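Local coordinates for protein thiamine monophosphate kinase (PDB 1VQV) that catalyses the ATP-dependent phosphorylation of thiamine monophosphate to thiamine diphosphate, the active form of vitamin B1, at residues I73-L78 with E137-R142; Y201-M206 with T267-R272. All coordinates share one frame; numbering follows the deposited sequence.

Reading from the N terminus, helix 57-73 turns into strand 77-88, and interaction 1 joins this turn to residues 137-142, in the loop that follows strand 127-136; 58 residues lie between its segments. Interaction 2 opens later, where helix 195-201 passes into strand 204-208, and closes 60 residues on at the end of strand 263-268. The two loops therefore follow in series, neither nested nor crossed. The two contacts nevertheless touch in space, their centres about 12 Å apart: Arg138 NH2 to Ala202 O (2.7 Å) and Ala74 O to Ser205 OG (2.8 Å) are probable hydrogen bonds. Together they connect the four-strand sheet holding strand 77-88 with the sheet edged by strand 204-208.

Interaction 1: I73-L78 with E137-R142; sequences IANGGL and ERFVGR
Asn75 and Val140 bring the two segments together: their CA atoms are 4.8 Å apart, and Val140 N gives a weak but fairly straight hydrogen bond to Asn75 O (3.3 Å, 164° at the hydrogen). The Asn75 side chain runs along the partner chain. Its CB is 3.5 Å from Val140 O and also touches Phe139 CE1. A chi1 of -72° lays CG beside the backbone N of Asn75, so that it stays near Val140 O and comes within 3.8 Å of Phe139 CE1. At the tip, OD1 is 3.7 Å from that same CE1. Amide and ring lie side by side, their planes 22° apart. OD1 also lies near Val140 O, but both are acceptors, so this pair is no hydrogen bond. ND2 turns to Asp27 OD1 in a weak hydrogen bond; Asp27 is a magnesium ligand. Asn75 itself sits where helix 57-73 stops. A type I turn runs from Ile73 to Gly76, and Gly76, with a positive phi, is the C' residue of a Schellman motif in which Gly76 N reaches Ile73 O (3.0 Å). The chemistry is thus a weak backbone hydrogen bond and van der Waals contact of the amide with Phe139 CE1. The segment Asn75 pairs with continues to Arg142, which binds ATP, and the weak bond from ND2 may help position Asp27, if the amide is oriented as modelled.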
loop_
_atom_site.group_PDB
_atom_site.type_symbol
_atom_site.label_atom_id
_atom_site.label_comp_id
_atom_site.label_asym_id
_atom_site.label_seq_id
_atom_site.Cartn_x
_atom_site.Cartn_y
_atom_site.Cartn_z
ATOM N N ILE B 73 11.778 -6.920 -9.894
ATOM C CA ILE B 73 12.603 -7.623 -10.861
ATOM C C ILE B 73 13.826 -6.821 -11.294
ATOM O O ILE B 73 14.923 -7.356 -11.390
ATOM C CB ILE B 73 11.709 -8.060 -12.084
ATOM C CG1 ILE B 73 11.611 -9.574 -12.093
ATOM C CG2 ILE B 73 12.239 -7.534 -13.414
ATOM C CD1 ILE B 73 11.262 -10.135 -10.737
ATOM N N ALA B 74 13.628 -5.528 -11.529
ATOM C CA ALA B 74 14.705 -4.640 -11.957
ATOM C C ALA B 74 15.801 -4.480 -10.917
ATOM O O ALA B 74 16.868 -3.963 -11.226
ATOM C CB ALA B 74 14.136 -3.272 -12.323
ATOM N N ASN B 75 15.536 -4.916 -9.690
ATOM C CA ASN B 75 16.524 -4.815 -8.623
ATOM C C ASN B 75 17.125 -6.184 -8.257
ATOM O O ASN B 75 17.838 -6.327 -7.264
ATOM C CB ASN B 75 15.911 -4.120 -7.390
ATOM C CG ASN B 75 15.679 -2.619 -7.613
ATOM O OD1 ASN B 75 16.602 -1.876 -7.943
ATOM N ND2 ASN B 75 14.448 -2.175 -7.424
ATOM N N GLY B 76 16.841 -7.185 -9.077
ATOM C CA GLY B 76 17.384 -8.508 -8.852
ATOM C C GLY B 76 16.680 -9.292 -7.773
ATOM O O GLY B 76 17.264 -10.192 -7.164
ATOM N N GLY B 77 15.418 -8.961 -7.537
ATOM C CA GLY B 77 14.673 -9.656 -6.511
ATOM C C GLY B 77 13.497 -10.413 -7.067
ATOM O O GLY B 77 13.088 -10.180 -8.196
ATOM N N LEU B 78 12.965 -11.332 -6.271
ATOM C CA LEU B 78 11.805 -12.114 -6.676
ATOM C C LEU B 78 10.581 -11.697 -5.846
ATOM O O LEU B 78 10.687 -11.479 -4.639
ATOM C CB LEU B 78 12.089 -13.613 -6.509
ATOM C CG LEU B 78 12.957 -14.283 -7.579
ATOM C CD1 LEU B 78 13.145 -15.745 -7.256
ATOM C CD2 LEU B 78 12.291 -14.133 -8.934
ATOM N N GLU B 137 19.036 -11.573 -2.949
ATOM C CA GLU B 137 20.293 -12.007 -2.372
ATOM C C GLU B 137 21.358 -10.988 -2.728
ATOM O O GLU B 137 22.510 -11.137 -2.343
ATOM C CB GLU B 137 20.663 -13.393 -2.910
ATOM C CG GLU B 137 21.971 -13.981 -2.377
ATOM C CD GLU B 137 22.321 -15.331 -3.026
ATOM O OE1 GLU B 137 23.531 -15.716 -3.008
ATOM O OE2 GLU B 137 21.384 -16.005 -3.544
ATOM N N ARG B 138 20.967 -9.942 -3.452
ATOM C CA ARG B 138 21.907 -8.896 -3.852
ATOM C C ARG B 138 21.164 -7.719 -4.459
ATOM O O ARG B 138 20.612 -7.839 -5.549
ATOM C CB ARG B 138 22.899 -9.433 -4.888
ATOM C CG ARG B 138 23.916 -8.386 -5.318
ATOM C CD ARG B 138 24.514 -8.633 -6.709
ATOM N NE ARG B 138 25.108 -7.387 -7.213
ATOM C CZ ARG B 138 25.124 -6.995 -8.485
ATOM N NH1 ARG B 138 24.581 -7.743 -9.448
ATOM N NH2 ARG B 138 25.667 -5.824 -8.779
ATOM N N PHE B 139 21.152 -6.583 -3.772
ATOM C CA PHE B 139 20.459 -5.411 -4.294
ATOM C C PHE B 139 21.232 -4.738 -5.418
ATOM O O PHE B 139 22.372 -4.318 -5.242
ATOM C CB PHE B 139 20.201 -4.383 -3.181
ATOM C CG PHE B 139 19.492 -3.129 -3.650
ATOM C CD1 PHE B 139 18.120 -3.127 -3.886
ATOM C CD2 PHE B 139 20.203 -1.948 -3.853
ATOM C CE1 PHE B 139 17.459 -1.957 -4.316
ATOM C CE2 PHE B 139 19.558 -0.772 -4.283
ATOM C CZ PHE B 139 18.179 -0.783 -4.515
ATOM N N VAL B 140 20.597 -4.646 -6.578
ATOM C CA VAL B 140 21.192 -4.001 -7.739
ATOM C C VAL B 140 20.342 -2.762 -8.003
ATOM O O VAL B 140 19.123 -2.874 -8.174
ATOM C CB VAL B 140 21.134 -4.906 -8.984
ATOM C CG1 VAL B 140 21.960 -4.304 -10.098
ATOM C CG2 VAL B 140 21.611 -6.291 -8.644
ATOM N N GLY B 141 20.978 -1.591 -8.034
ATOM C CA GLY B 141 20.249 -0.349 -8.254
ATOM C C GLY B 141 20.751 0.592 -9.336
ATOM O O GLY B 141 21.430 0.168 -10.267
ATOM N N ARG B 142 20.432 1.878 -9.193
ATOM C CA ARG B 142 20.792 2.921 -10.162
ATOM C C ARG B 142 22.207 3.532 -10.121
ATOM O O ARG B 142 22.570 4.305 -11.021
ATOM C CB ARG B 142 19.797 4.086 -10.058
ATOM C CG ARG B 142 18.317 3.709 -10.103
ATOM C CD ARG B 142 17.414 4.953 -10.019
ATOM N NE ARG B 142 15.994 4.602 -9.877
ATOM C CZ ARG B 142 14.991 5.482 -9.921
ATOM N NH1 ARG B 142 15.238 6.779 -10.103
ATOM N NH2 ARG B 142 13.737 5.066 -9.786
#

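Interaction 2: Y201-M206 with T267-R272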
loop_
_atom_site.group_PDB
_atom_site.type_symbol
_atom_site.label_atom_id
_atom_site.label_comp_id
_atom_site.label_asym_id
_atom_site.label_seq_id
_atom_site.Cartn_x
_atom_site.Cartn_y
_atom_site.Cartn_z
ATOM N N TYR B 201 24.878 -10.119 -12.960
ATOM C CA TYR B 201 25.784 -9.409 -13.844
ATOM C C TYR B 201 25.593 -7.916 -13.952
ATOM O O TYR B 201 26.478 -7.209 -14.427
ATOM C CB TYR B 201 25.720 -10.027 -15.245
ATOM C CG TYR B 201 26.409 -11.368 -15.340
ATOM C CD1 TYR B 201 25.689 -12.536 -15.589
ATOM C CD2 TYR B 201 27.787 -11.471 -15.136
ATOM C CE1 TYR B 201 26.333 -13.771 -15.625
ATOM C CE2 TYR B 201 28.432 -12.688 -15.171
ATOM C CZ TYR B 201 27.708 -13.830 -15.410
ATOM O OH TYR B 201 28.344 -15.039 -15.402
ATOM N N ALA B 202 24.447 -7.420 -13.516
ATOM C CA ALA B 202 24.221 -5.987 -13.620
ATOM C C ALA B 202 24.913 -5.188 -12.527
ATOM O O ALA B 202 24.853 -5.553 -11.360
ATOM C CB ALA B 202 22.729 -5.696 -13.608
ATOM N N ASN B 203 25.585 -4.110 -12.924
ATOM C CA ASN B 203 26.244 -3.225 -11.972
ATOM C C ASN B 203 25.253 -2.117 -11.714
ATOM O O ASN B 203 25.210 -1.552 -10.633
ATOM C CB ASN B 203 27.504 -2.591 -12.539
ATOM C CG ASN B 203 28.510 -3.593 -12.968
ATOM O OD1 ASN B 203 28.809 -4.545 -12.247
ATOM N ND2 ASN B 203 29.054 -3.390 -14.155
ATOM N N ALA B 204 24.475 -1.796 -12.739
ATOM C CA ALA B 204 23.437 -0.781 -12.643
ATOM C C ALA B 204 22.187 -1.397 -13.299
ATOM O O ALA B 204 22.302 -2.066 -14.327
ATOM C CB ALA B 204 23.868 0.498 -13.380
ATOM N N SER B 205 21.008 -1.213 -12.696
ATOM C CA SER B 205 19.754 -1.742 -13.258
ATOM C C SER B 205 18.547 -0.917 -12.826
ATOM O O SER B 205 18.591 -0.218 -11.820
ATOM C CB SER B 205 19.523 -3.204 -12.846
ATOM O OG SER B 205 18.423 -3.772 -13.552
HETATM N N MSE B 206 17.464 -1.013 -13.590
HETATM C CA MSE B 206 16.240 -0.274 -13.294
HETATM C C MSE B 206 15.188 -0.464 -14.381
HETATM O O MSE B 206 15.506 -0.670 -15.553
HETATM C CB MSE B 206 16.524 1.215 -13.184
HETATM C CG MSE B 206 16.462 1.932 -14.510
HETATM SE SE MSE B 206 16.813 3.847 -14.321
HETATM C CE MSE B 206 18.735 3.790 -14.606
ATOM N N THR B 267 23.348 -2.206 -16.820
ATOM C CA THR B 267 24.693 -2.056 -17.355
ATOM C C THR B 267 25.650 -3.086 -16.794
ATOM O O THR B 267 25.554 -3.485 -15.631
ATOM C CB THR B 267 25.321 -0.683 -17.056
ATOM O OG1 THR B 267 25.760 -0.649 -15.695
ATOM C CG2 THR B 267 24.343 0.424 -17.303
ATOM N N HIS B 268 26.573 -3.504 -17.654
ATOM C CA HIS B 268 27.621 -4.448 -17.318
ATOM C C HIS B 268 28.561 -4.651 -18.511
ATOM O O HIS B 268 28.246 -4.247 -19.634
ATOM C CB HIS B 268 27.029 -5.781 -16.815
ATOM C CG HIS B 268 26.189 -6.520 -17.817
ATOM N ND1 HIS B 268 26.620 -6.800 -19.096
ATOM C CD2 HIS B 268 25.001 -7.157 -17.677
ATOM C CE1 HIS B 268 25.738 -7.584 -19.695
ATOM N NE2 HIS B 268 24.750 -7.816 -18.854
ATOM N N PRO B 269 29.753 -5.235 -18.275
ATOM C CA PRO B 269 30.686 -5.454 -19.390
ATOM C C PRO B 269 30.059 -6.252 -20.550
ATOM O O PRO B 269 29.267 -7.172 -20.332
ATOM C CB PRO B 269 31.877 -6.164 -18.723
ATOM C CG PRO B 269 31.292 -6.765 -17.470
ATOM C CD PRO B 269 30.328 -5.708 -17.002
ATOM N N LYS B 270 30.418 -5.883 -21.779
ATOM C CA LYS B 270 29.869 -6.524 -22.975
ATOM C C LYS B 270 30.041 -8.034 -23.021
ATOM O O LYS B 270 29.207 -8.753 -23.576
ATOM C CB LYS B 270 30.491 -5.915 -24.224
ATOM C CG LYS B 270 30.071 -6.601 -25.487
ATOM C CD LYS B 270 30.497 -5.794 -26.697
ATOM C CE LYS B 270 29.901 -6.376 -27.980
ATOM N NZ LYS B 270 29.993 -5.377 -29.073
ATOM N N GLU B 271 31.135 -8.503 -22.441
ATOM C CA GLU B 271 31.445 -9.918 -22.394
ATOM C C GLU B 271 30.293 -10.770 -21.813
ATOM O O GLU B 271 30.149 -11.951 -22.140
ATOM C CB GLU B 271 32.739 -10.121 -21.571
ATOM C CG GLU B 271 33.281 -8.843 -20.848
ATOM C CD GLU B 271 34.021 -9.164 -19.515
ATOM O OE1 GLU B 271 33.458 -9.949 -18.709
ATOM O OE2 GLU B 271 35.142 -8.633 -19.262
ATOM N N ARG B 272 29.438 -10.172 -20.993
ATOM C CA ARG B 272 28.365 -10.946 -20.363
ATOM C C ARG B 272 26.956 -11.023 -20.980
ATOM O O ARG B 272 25.961 -10.985 -20.246
ATOM C CB ARG B 272 28.242 -10.525 -18.895
ATOM C CG ARG B 272 29.219 -11.221 -17.992
ATOM C CD ARG B 272 30.391 -10.342 -17.557
ATOM N NE ARG B 272 31.107 -11.001 -16.464
ATOM C CZ ARG B 272 31.513 -10.403 -15.341
ATOM N NH1 ARG B 272 31.286 -9.100 -15.153
ATOM N NH2 ARG B 272 32.111 -11.124 -14.384
#
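Asn203 and Ala204 both face Thr267, and this antiparallel pairing is a classic beta bulge at the start of edge strand 204-208, where it joins strand 263-268. Two backbone hydrogen bonds define it. Asn203 N donates to Thr267 O over 2.8 Å, with 174° at the hydrogen. Thr267 N returns a bond to Ala204 O (2.7 Å). Ala204 and Thr267 form the hydrogen-bonded pair, their CA atoms 5.0 Å apart.

Since the pair shares one face of the sheet, Ala204 CB packs against the Thr267 side chain, 4.0 Å from CG2. Asp149 OD2 accepts hydrogen bonds from both Thr267 OG1 and Asn203 ND2, so one carboxylate oxygen links the bulged strand to its partner. ND2 also passes 3.6 Å from His268 CA.

Ahead of strand 204-208, Tyr201 meets Arg272, which lies past the end of strand 263-268, in a CH-pi contact. Arg272 CB stands over one ring face, 4.3 Å from the centroid and 25° from the ring normal. The arginine chain bends at chi2 (104°), which carries its outer part past the Tyr201 CD2-CE2 side; the two side chains cross at about a right angle, and that side of the ring comes over one face of the guanidinium, the planes being well inclined rather than stacked. Both residues also touch a crystal neighbour, so their exact pose may owe something to the lattice.

The His268 ring has Tyr201 CB 3.8 Å from CD2, while NE2 is hydrogen-bonded to His197 NE2. On the ring's other nitrogen, ND1 donates to Pro269 O at 2.9 Å, and Arg272 N binds that same oxygen from the opposite face of the carbonyl plane.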